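Long-range contact in rubisco operon transcriptional regulator (Synechocystis sp., PDB 5Y2W), which probably regulates transcription as a LysR-type repressor that senses carbon and nitrogen metabolic status, its regulatory domain binding 2-phosphoglycolate: residues A[24-36]-A[203-215]. Numbering follows the deposited sequence.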
ATOM      1  N   PHE A  24      -8.504  -3.072   7.441  1.00 44.58           N
ATOM      2  CA  PHE A  24      -9.822  -3.366   7.992  1.00 40.46           C
ATOM      3  C   PHE A  24     -10.616  -4.344   7.173  1.00 41.85           C
ATOM      4  O   PHE A  24     -11.117  -5.336   7.672  1.00 41.01           O
ATOM      5  CB  PHE A  24     -10.622  -2.103   8.037  1.00 43.39           C
ATOM      6  CG  PHE A  24     -11.924  -2.269   8.727  1.00 45.27           C
ATOM      7  CD1 PHE A  24     -11.956  -2.418  10.086  1.00 46.15           C
ATOM      8  CD2 PHE A  24     -13.088  -2.272   8.021  1.00 47.24           C
ATOM      9  CE1 PHE A  24     -13.144  -2.577  10.745  1.00 54.91           C
ATOM     10  CE2 PHE A  24     -14.290  -2.434   8.664  1.00 56.58           C
ATOM     11  CZ  PHE A  24     -14.319  -2.576  10.036  1.00 55.24           C
ATOM     12  N   ILE A  25     -10.730  -4.085   5.891  1.00 39.92           N
ATOM     13  CA  ILE A  25     -11.606  -4.865   5.101  1.00 41.82           C
ATOM     14  C   ILE A  25     -11.126  -6.292   5.010  1.00 46.94           C
ATOM     15  O   ILE A  25     -11.912  -7.211   5.255  1.00 46.92           O
ATOM     16  CB  ILE A  25     -11.807  -4.218   3.727  1.00 47.03           C
ATOM     17  CG1 ILE A  25     -12.603  -2.940   3.892  1.00 46.28           C
ATOM     18  CG2 ILE A  25     -12.445  -5.183   2.748  1.00 43.44           C
ATOM     19  CD1 ILE A  25     -14.047  -3.141   4.350  1.00 52.37           C
ATOM     20  N   PRO A  26      -9.838  -6.502   4.705  1.00 49.42           N
ATOM     21  CA  PRO A  26      -9.354  -7.870   4.721  1.00 49.39           C
ATOM     22  C   PRO A  26      -9.615  -8.590   5.994  1.00 47.57           C
ATOM     23  O   PRO A  26      -9.885  -9.765   5.960  1.00 46.59           O
ATOM     24  CB  PRO A  26      -7.850  -7.702   4.551  1.00 55.13           C
ATOM     25  CG  PRO A  26      -7.814  -6.549   3.587  1.00 57.99           C
ATOM     26  CD  PRO A  26      -8.814  -5.596   4.179  1.00 53.99           C
ATOM     27  N   ARG A  27      -9.470  -7.917   7.124  1.00 49.95           N
ATOM     28  CA  ARG A  27      -9.668  -8.606   8.376  1.00 52.26           C
ATOM     29  C   ARG A  27     -11.149  -9.025   8.496  1.00 54.28           C
ATOM     30  O   ARG A  27     -11.428 -10.112   8.927  1.00 56.22           O
ATOM     31  CB  ARG A  27      -9.274  -7.724   9.521  1.00 55.27           C
ATOM     32  CG  ARG A  27      -9.390  -8.403  10.865  1.00 70.52           C
ATOM     33  CD  ARG A  27      -8.864  -7.483  11.949  1.00 81.46           C
ATOM     34  NE  ARG A  27      -9.656  -6.261  11.994  1.00 88.20           N
ATOM     35  CZ  ARG A  27      -9.412  -5.234  12.795  1.00 95.31           C
ATOM     36  NH1 ARG A  27      -8.396  -5.274  13.650  1.00101.52           N
ATOM     37  NH2 ARG A  27     -10.209  -4.169  12.755  1.00 91.10           N
ATOM     38  N   LEU A  28     -12.074  -8.162   8.081  1.00 53.59           N
ATOM     39  CA  LEU A  28     -13.503  -8.493   8.029  1.00 53.77           C
ATOM     40  C   LEU A  28     -13.836  -9.595   7.047  1.00 51.54           C
ATOM     41  O   LEU A  28     -14.767 -10.352   7.268  1.00 54.10           O
ATOM     42  CB  LEU A  28     -14.339  -7.291   7.616  1.00 57.41           C
ATOM     43  CG  LEU A  28     -14.743  -6.251   8.651  1.00 73.94           C
ATOM     44  CD1 LEU A  28     -16.028  -5.613   8.123  1.00 75.96           C
ATOM     45  CD2 LEU A  28     -14.946  -6.806  10.070  1.00 74.54           C
ATOM     46  N   LEU A  29     -13.120  -9.666   5.937  1.00 49.61           N
ATOM     47  CA  LEU A  29     -13.278 -10.787   5.004  1.00 51.38           C
ATOM     48  C   LEU A  29     -13.100 -12.179   5.610  1.00 54.06           C
ATOM     49  O   LEU A  29     -13.621 -13.137   5.065  1.00 57.25           O
ATOM     50  CB  LEU A  29     -12.321 -10.644   3.828  1.00 50.23           C
ATOM     51  CG  LEU A  29     -12.612  -9.440   2.917  1.00 54.34           C
ATOM     52  CD1 LEU A  29     -11.683  -9.431   1.696  1.00 55.15           C
ATOM     53  CD2 LEU A  29     -14.083  -9.400   2.494  1.00 59.54           C
ATOM     54  N   GLY A  30     -12.373 -12.283   6.716  1.00 49.75           N
ATOM     55  CA  GLY A  30     -12.016 -13.556   7.303  1.00 52.89           C
ATOM     56  C   GLY A  30     -13.205 -14.241   7.903  1.00 59.07           C
ATOM     57  O   GLY A  30     -13.434 -15.420   7.644  1.00 66.20           O
ATOM     58  N   GLU A  31     -13.962 -13.512   8.712  1.00 64.18           N
ATOM     59  CA  GLU A  31     -15.184 -14.064   9.260  1.00 75.02           C
ATOM     60  C   GLU A  31     -16.142 -14.367   8.094  1.00 65.40           C
ATOM     61  O   GLU A  31     -16.702 -15.462   7.999  1.00 58.99           O
ATOM     62  CB  GLU A  31     -15.808 -13.127  10.306  1.00 85.74           C
ATOM     63  CG  GLU A  31     -16.925 -13.771  11.163  1.00100.44           C
ATOM     64  CD  GLU A  31     -16.506 -14.170  12.590  1.00104.50           C
ATOM     65  OE1 GLU A  31     -15.363 -13.860  12.994  1.00105.18           O
ATOM     66  OE2 GLU A  31     -17.329 -14.784  13.327  1.00103.17           O
ATOM     67  N   PHE A  32     -16.274 -13.423   7.176  1.00 58.41           N
ATOM     68  CA  PHE A  32     -17.239 -13.555   6.087  1.00 61.16           C
ATOM     69  C   PHE A  32     -16.998 -14.838   5.295  1.00 62.90           C
ATOM     70  O   PHE A  32     -17.914 -15.562   5.000  1.00 62.84           O
ATOM     71  CB  PHE A  32     -17.181 -12.330   5.178  1.00 56.07           C
ATOM     72  CG  PHE A  32     -18.134 -12.370   4.006  1.00 58.58           C
ATOM     73  CD1 PHE A  32     -19.481 -12.086   4.180  1.00 62.33           C
ATOM     74  CD2 PHE A  32     -17.677 -12.647   2.728  1.00 58.07           C
ATOM     75  CE1 PHE A  32     -20.350 -12.090   3.100  1.00 59.33           C
ATOM     76  CE2 PHE A  32     -18.544 -12.646   1.635  1.00 63.35           C
ATOM     77  CZ  PHE A  32     -19.883 -12.368   1.828  1.00 58.62           C
ATOM     78  N   ILE A  33     -15.751 -15.120   4.989  1.00 62.13           N
ATOM     79  CA  ILE A  33     -15.392 -16.221   4.106  1.00 65.67           C
ATOM     80  C   ILE A  33     -15.511 -17.593   4.756  1.00 65.47           C
ATOM     81  O   ILE A  33     -15.676 -18.599   4.050  1.00 62.98           O
ATOM     82  CB  ILE A  33     -13.980 -15.937   3.582  1.00 77.30           C
ATOM     83  CG1 ILE A  33     -14.054 -14.700   2.711  1.00 80.91           C
ATOM     84  CG2 ILE A  33     -13.328 -17.106   2.868  1.00 80.64           C
ATOM     85  CD1 ILE A  33     -12.679 -14.209   2.382  1.00 96.59           C
ATOM     86  N   GLN A  34     -15.417 -17.627   6.089  1.00 64.17           N
ATOM     87  CA  GLN A  34     -15.684 -18.839   6.851  1.00 72.96           C
ATOM     88  C   GLN A  34     -17.169 -19.157   6.771  1.00 78.27           C
ATOM     89  O   GLN A  34     -17.556 -20.313   6.646  1.00 75.57           O
ATOM     90  CB  GLN A  34     -15.333 -18.653   8.304  1.00 73.69           C
ATOM     91  CG  GLN A  34     -13.858 -18.482   8.520  1.00 88.78           C
ATOM     92  CD  GLN A  34     -13.551 -18.058   9.927  1.00100.60           C
ATOM     93  OE1 GLN A  34     -14.312 -17.306  10.541  1.00117.36           O
ATOM     94  NE2 GLN A  34     -12.436 -18.538  10.455  1.00110.39           N
ATOM     95  N   LYS A  35     -17.979 -18.106   6.856  1.00 75.17           N
ATOM     96  CA  LYS A  35     -19.420 -18.210   6.787  1.00 74.88           C
ATOM     97  C   LYS A  35     -19.922 -18.618   5.400  1.00 75.31           C
ATOM     98  O   LYS A  35     -20.952 -19.269   5.293  1.00 79.02           O
ATOM     99  CB  LYS A  35     -20.063 -16.892   7.233  1.00 73.85           C
ATOM    100  CG  LYS A  35     -21.569 -16.983   7.338  1.00 86.07           C
ATOM    101  CD  LYS A  35     -22.176 -15.967   8.281  1.00 87.48           C
ATOM    102  CE  LYS A  35     -23.674 -16.225   8.405  1.00 93.32           C
ATOM    103  NZ  LYS A  35     -24.159 -16.059   9.804  1.00 92.78           N
ATOM    104  N   TYR A  36     -19.197 -18.252   4.349  1.00 77.62           N
ATOM    105  CA  TYR A  36     -19.568 -18.596   2.972  1.00 72.97           C
ATOM    106  C   TYR A  36     -18.326 -19.100   2.288  1.00 71.75           C
ATOM    107  O   TYR A  36     -17.634 -18.350   1.619  1.00 72.37           O
ATOM    108  CB  TYR A  36     -20.155 -17.388   2.220  1.00 70.47           C
ATOM    109  CG  TYR A  36     -21.310 -16.744   2.943  1.00 71.44           C
ATOM    110  CD1 TYR A  36     -22.601 -17.246   2.825  1.00 70.84           C
ATOM    111  CD2 TYR A  36     -21.110 -15.650   3.777  1.00 73.05           C
ATOM    112  CE1 TYR A  36     -23.667 -16.662   3.511  1.00 72.37           C
ATOM    113  CE2 TYR A  36     -22.159 -15.060   4.477  1.00 73.92           C
ATOM    114  CZ  TYR A  36     -23.444 -15.567   4.341  1.00 78.19           C
ATOM    115  OH  TYR A  36     -24.488 -14.976   5.020  1.00 69.04           O
ATOM    116  N   THR A 203     -25.281  -9.933   0.031  1.00 49.94           N
ATOM    117  CA  THR A 203     -25.025 -10.653   1.317  1.00 56.97           C
ATOM    118  C   THR A 203     -23.856  -9.971   2.061  1.00 57.08           C
ATOM    119  O   THR A 203     -23.869  -9.833   3.277  1.00 57.82           O
ATOM    120  CB  THR A 203     -24.667 -12.146   1.098  1.00 56.02           C
ATOM    121  OG1 THR A 203     -25.577 -12.740   0.156  1.00 59.34           O
ATOM    122  CG2 THR A 203     -24.674 -12.913   2.393  1.00 52.00           C
ATOM    123  N   PHE A 204     -22.842  -9.545   1.308  1.00 64.39           N
ATOM    124  CA  PHE A 204     -21.647  -8.957   1.922  1.00 57.86           C
ATOM    125  C   PHE A 204     -22.005  -7.628   2.571  1.00 50.61           C
ATOM    126  O   PHE A 204     -21.599  -7.350   3.707  1.00 44.81           O
ATOM    127  CB  PHE A 204     -20.486  -8.750   0.913  1.00 60.04           C
ATOM    128  CG  PHE A 204     -19.296  -8.074   1.550  1.00 60.93           C
ATOM    129  CD1 PHE A 204     -18.534  -8.748   2.501  1.00 58.39           C
ATOM    130  CD2 PHE A 204     -19.014  -6.738   1.306  1.00 64.15           C
ATOM    131  CE1 PHE A 204     -17.483  -8.121   3.144  1.00 60.91           C
ATOM    132  CE2 PHE A 204     -17.954  -6.105   1.956  1.00 62.33           C
ATOM    133  CZ  PHE A 204     -17.192  -6.806   2.872  1.00 58.20           C
ATOM    134  N   LEU A 205     -22.811  -6.853   1.841  1.00 50.59           N
ATOM    135  CA  LEU A 205     -23.246  -5.528   2.221  1.00 44.22           C
ATOM    136  C   LEU A 205     -23.962  -5.543   3.543  1.00 51.04           C
ATOM    137  O   LEU A 205     -23.626  -4.771   4.469  1.00 53.95           O
ATOM    138  CB  LEU A 205     -24.125  -4.961   1.103  1.00 51.68           C
ATOM    139  CG  LEU A 205     -24.702  -3.538   1.235  1.00 58.33           C
ATOM    140  CD1 LEU A 205     -23.605  -2.490   1.478  1.00 57.00           C
ATOM    141  CD2 LEU A 205     -25.512  -3.163  -0.016  1.00 56.35           C
ATOM    142  N   ASP A 206     -24.908  -6.464   3.673  1.00 53.76           N
ATOM    143  CA  ASP A 206     -25.637  -6.627   4.930  1.00 55.92           C
ATOM    144  C   ASP A 206     -24.700  -7.108   6.006  1.00 50.99           C
ATOM    145  O   ASP A 206     -24.861  -6.752   7.164  1.00 51.96           O
ATOM    146  CB  ASP A 206     -26.795  -7.661   4.798  1.00 60.80           C
ATOM    147  CG  ASP A 206     -27.858  -7.237   3.790  1.00 59.54           C
ATOM    148  OD1 ASP A 206     -28.026  -6.028   3.573  1.00 67.80           O
ATOM    149  OD2 ASP A 206     -28.504  -8.095   3.183  1.00 62.96           O
ATOM    150  N   TYR A 207     -23.749  -7.969   5.635  1.00 53.32           N
ATOM    151  CA  TYR A 207     -22.762  -8.460   6.613  1.00 54.58           C
ATOM    152  C   TYR A 207     -21.894  -7.283   7.156  1.00 45.43           C
ATOM    153  O   TYR A 207     -21.716  -7.083   8.383  1.00 44.39           O
ATOM    154  CB  TYR A 207     -21.893  -9.582   5.996  1.00 59.46           C
ATOM    155  CG  TYR A 207     -20.699  -9.929   6.872  1.00 67.70           C
ATOM    156  CD1 TYR A 207     -20.855 -10.662   8.049  1.00 68.03           C
ATOM    157  CD2 TYR A 207     -19.417  -9.475   6.546  1.00 68.99           C
ATOM    158  CE1 TYR A 207     -19.772 -10.942   8.865  1.00 69.07           C
ATOM    159  CE2 TYR A 207     -18.332  -9.745   7.356  1.00 71.18           C
ATOM    160  CZ  TYR A 207     -18.509 -10.484   8.505  1.00 75.63           C
ATOM    161  OH  TYR A 207     -17.404 -10.739   9.280  1.00 81.11           O
ATOM    162  N   LEU A 208     -21.402  -6.486   6.223  1.00 47.38           N
ATOM    163  CA  LEU A 208     -20.610  -5.292   6.570  1.00 51.15           C
ATOM    164  C   LEU A 208     -21.389  -4.376   7.487  1.00 45.23           C
ATOM    165  O   LEU A 208     -20.893  -3.971   8.552  1.00 49.10           O
ATOM    166  CB  LEU A 208     -20.202  -4.536   5.293  1.00 50.47           C
ATOM    167  CG  LEU A 208     -19.351  -3.259   5.448  1.00 47.56           C
ATOM    168  CD1 LEU A 208     -18.020  -3.500   6.172  1.00 48.80           C
ATOM    169  CD2 LEU A 208     -19.075  -2.682   4.082  1.00 48.73           C
ATOM    170  N   MET A 209     -22.618  -4.030   7.084  1.00 44.19           N
ATOM    171  CA  MET A 209     -23.446  -3.133   7.926  1.00 41.39           C
ATOM    172  C   MET A 209     -23.677  -3.711   9.295  1.00 45.29           C
ATOM    173  O   MET A 209     -23.648  -3.009  10.295  1.00 52.52           O
ATOM    174  CB  MET A 209     -24.792  -2.851   7.288  1.00 41.38           C
ATOM    175  CG  MET A 209     -24.643  -2.086   6.000  1.00 46.20           C
ATOM    176  SD  MET A 209     -23.498  -0.675   6.230  1.00 48.33           S
ATOM    177  CE  MET A 209     -23.399  -0.368   4.510  1.00 52.10           C
ATOM    178  N   ALA A 210     -23.910  -5.001   9.361  1.00 48.02           N
ATOM    179  CA  ALA A 210     -24.244  -5.565  10.655  1.00 49.54           C
ATOM    180  C   ALA A 210     -23.036  -5.566  11.541  1.00 45.25           C
ATOM    181  O   ALA A 210     -23.113  -5.141  12.669  1.00 52.33           O
ATOM    182  CB  ALA A 210     -24.798  -6.981  10.476  1.00 53.14           C
ATOM    183  N   VAL A 211     -21.889  -6.033  11.038  1.00 54.52           N
ATOM    184  CA  VAL A 211     -20.725  -6.179  11.943  1.00 55.04           C
ATOM    185  C   VAL A 211     -20.154  -4.840  12.407  1.00 58.52           C
ATOM    186  O   VAL A 211     -19.513  -4.751  13.485  1.00 55.67           O
ATOM    187  CB  VAL A 211     -19.601  -7.063  11.352  1.00 63.73           C
ATOM    188  CG1 VAL A 211     -20.143  -8.460  11.106  1.00 64.91           C
ATOM    189  CG2 VAL A 211     -19.001  -6.459  10.092  1.00 62.42           C
ATOM    190  N   THR A 212     -20.392  -3.786  11.622  1.00 55.44           N
ATOM    191  CA  THR A 212     -19.844  -2.484  11.974  1.00 57.56           C
ATOM    192  C   THR A 212     -20.789  -1.609  12.751  1.00 59.91           C
ATOM    193  O   THR A 212     -20.452  -0.438  12.995  1.00 48.71           O
ATOM    194  CB  THR A 212     -19.368  -1.725  10.720  1.00 53.66           C
ATOM    195  OG1 THR A 212     -20.446  -1.596   9.777  1.00 55.24           O
ATOM    196  CG2 THR A 212     -18.217  -2.517  10.083  1.00 54.77           C
ATOM    197  N   LYS A 213     -21.938  -2.149  13.174  1.00 63.90           N
ATOM    198  CA  LYS A 213     -23.023  -1.253  13.481  1.00 65.64           C
ATOM    199  C   LYS A 213     -22.684  -0.134  14.460  1.00 74.17           C
ATOM    200  O   LYS A 213     -22.777   1.025  14.068  1.00 93.07           O
ATOM    201  CB  LYS A 213     -24.313  -1.944  13.854  1.00 67.79           C
ATOM    202  CG  LYS A 213     -25.399  -0.895  13.996  1.00 72.18           C
ATOM    203  CD  LYS A 213     -26.795  -1.458  14.168  1.00 80.24           C
ATOM    204  CE  LYS A 213     -27.786  -0.326  14.459  1.00 83.01           C
ATOM    205  NZ  LYS A 213     -29.023  -0.853  15.106  1.00 91.15           N
ATOM    206  N   ASN A 214     -22.287  -0.416  15.702  1.00 77.63           N
ATOM    207  CA  ASN A 214     -21.952   0.724  16.632  1.00 75.51           C
ATOM    208  C   ASN A 214     -20.450   0.847  16.957  1.00 67.89           C
ATOM    209  O   ASN A 214     -20.053   1.255  18.044  1.00 65.07           O
ATOM    210  CB  ASN A 214     -22.792   0.660  17.916  1.00 75.16           C
ATOM    211  CG  ASN A 214     -24.268   0.825  17.638  1.00 80.77           C
ATOM    212  OD1 ASN A 214     -25.044  -0.114  17.789  1.00 84.43           O
ATOM    213  ND2 ASN A 214     -24.658   2.008  17.171  1.00 84.79           N
ATOM    214  N   MET A 215     -19.632   0.495  15.977  1.00 60.25           N
ATOM    215  CA  MET A 215     -18.200   0.327  16.149  1.00 61.70           C
ATOM    216  C   MET A 215     -17.532   1.706  16.187  1.00 64.47           C
ATOM    217  O   MET A 215     -17.846   2.578  15.360  1.00 59.28           O
ATOM    218  CB  MET A 215     -17.684  -0.529  14.968  1.00 66.15           C
ATOM    219  CG  MET A 215     -16.301  -1.138  15.063  1.00 63.88           C
ATOM    220  SD  MET A 215     -15.978  -1.978  13.481  1.00 62.67           S
ATOM    221  CE  MET A 215     -16.089  -3.722  13.869  1.00 59.82           C
TER
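Thr203 sets its methyl CG2 against the phenol end of Tyr36, 3.3 Å from OH, while its OG1 is hydrogen-bonded to Val199 O. Phe204 follows with an edge-to-face pair: its CD1 stands 3.7 Å above the centre of the Phe32 ring, the planes 87° apart, and its CE1 meets Leu29 CD2. Tyr36 CD2 lies over the other face of Phe32, whose CG is anti to the backbone N (chi1 179°), carrying the ring out to helix 199-211. Tyr207 turns obliquely to Phe32, planes at 44°, with CD2 3.5 Å from Phe32 CD1; its OH gives only a weak hydrogen bond to Leu28 O (3.3 Å). With an alanine at Phe32, Tyr36 and Phe204 would probably be left facing a gap, and Tyr207 CD2 would lose the ring it leans on. Leu208 CD1 presses tightly on Leu28 CD1 (3.5 Å), and Val211 CG2 meets that same methyl. Beyond the helix, Thr212 CG2 and Met215 SD reach the edge of Phe24, the sulfur 3.9 Å from CZ in a Met-aromatic contact. Phe204 and Leu29 also touch Leu15 of strand 11-18, beside the mixed sheet; with one weak hydrogen bond between the segments, side-chain fit probably sets how these helices lie together.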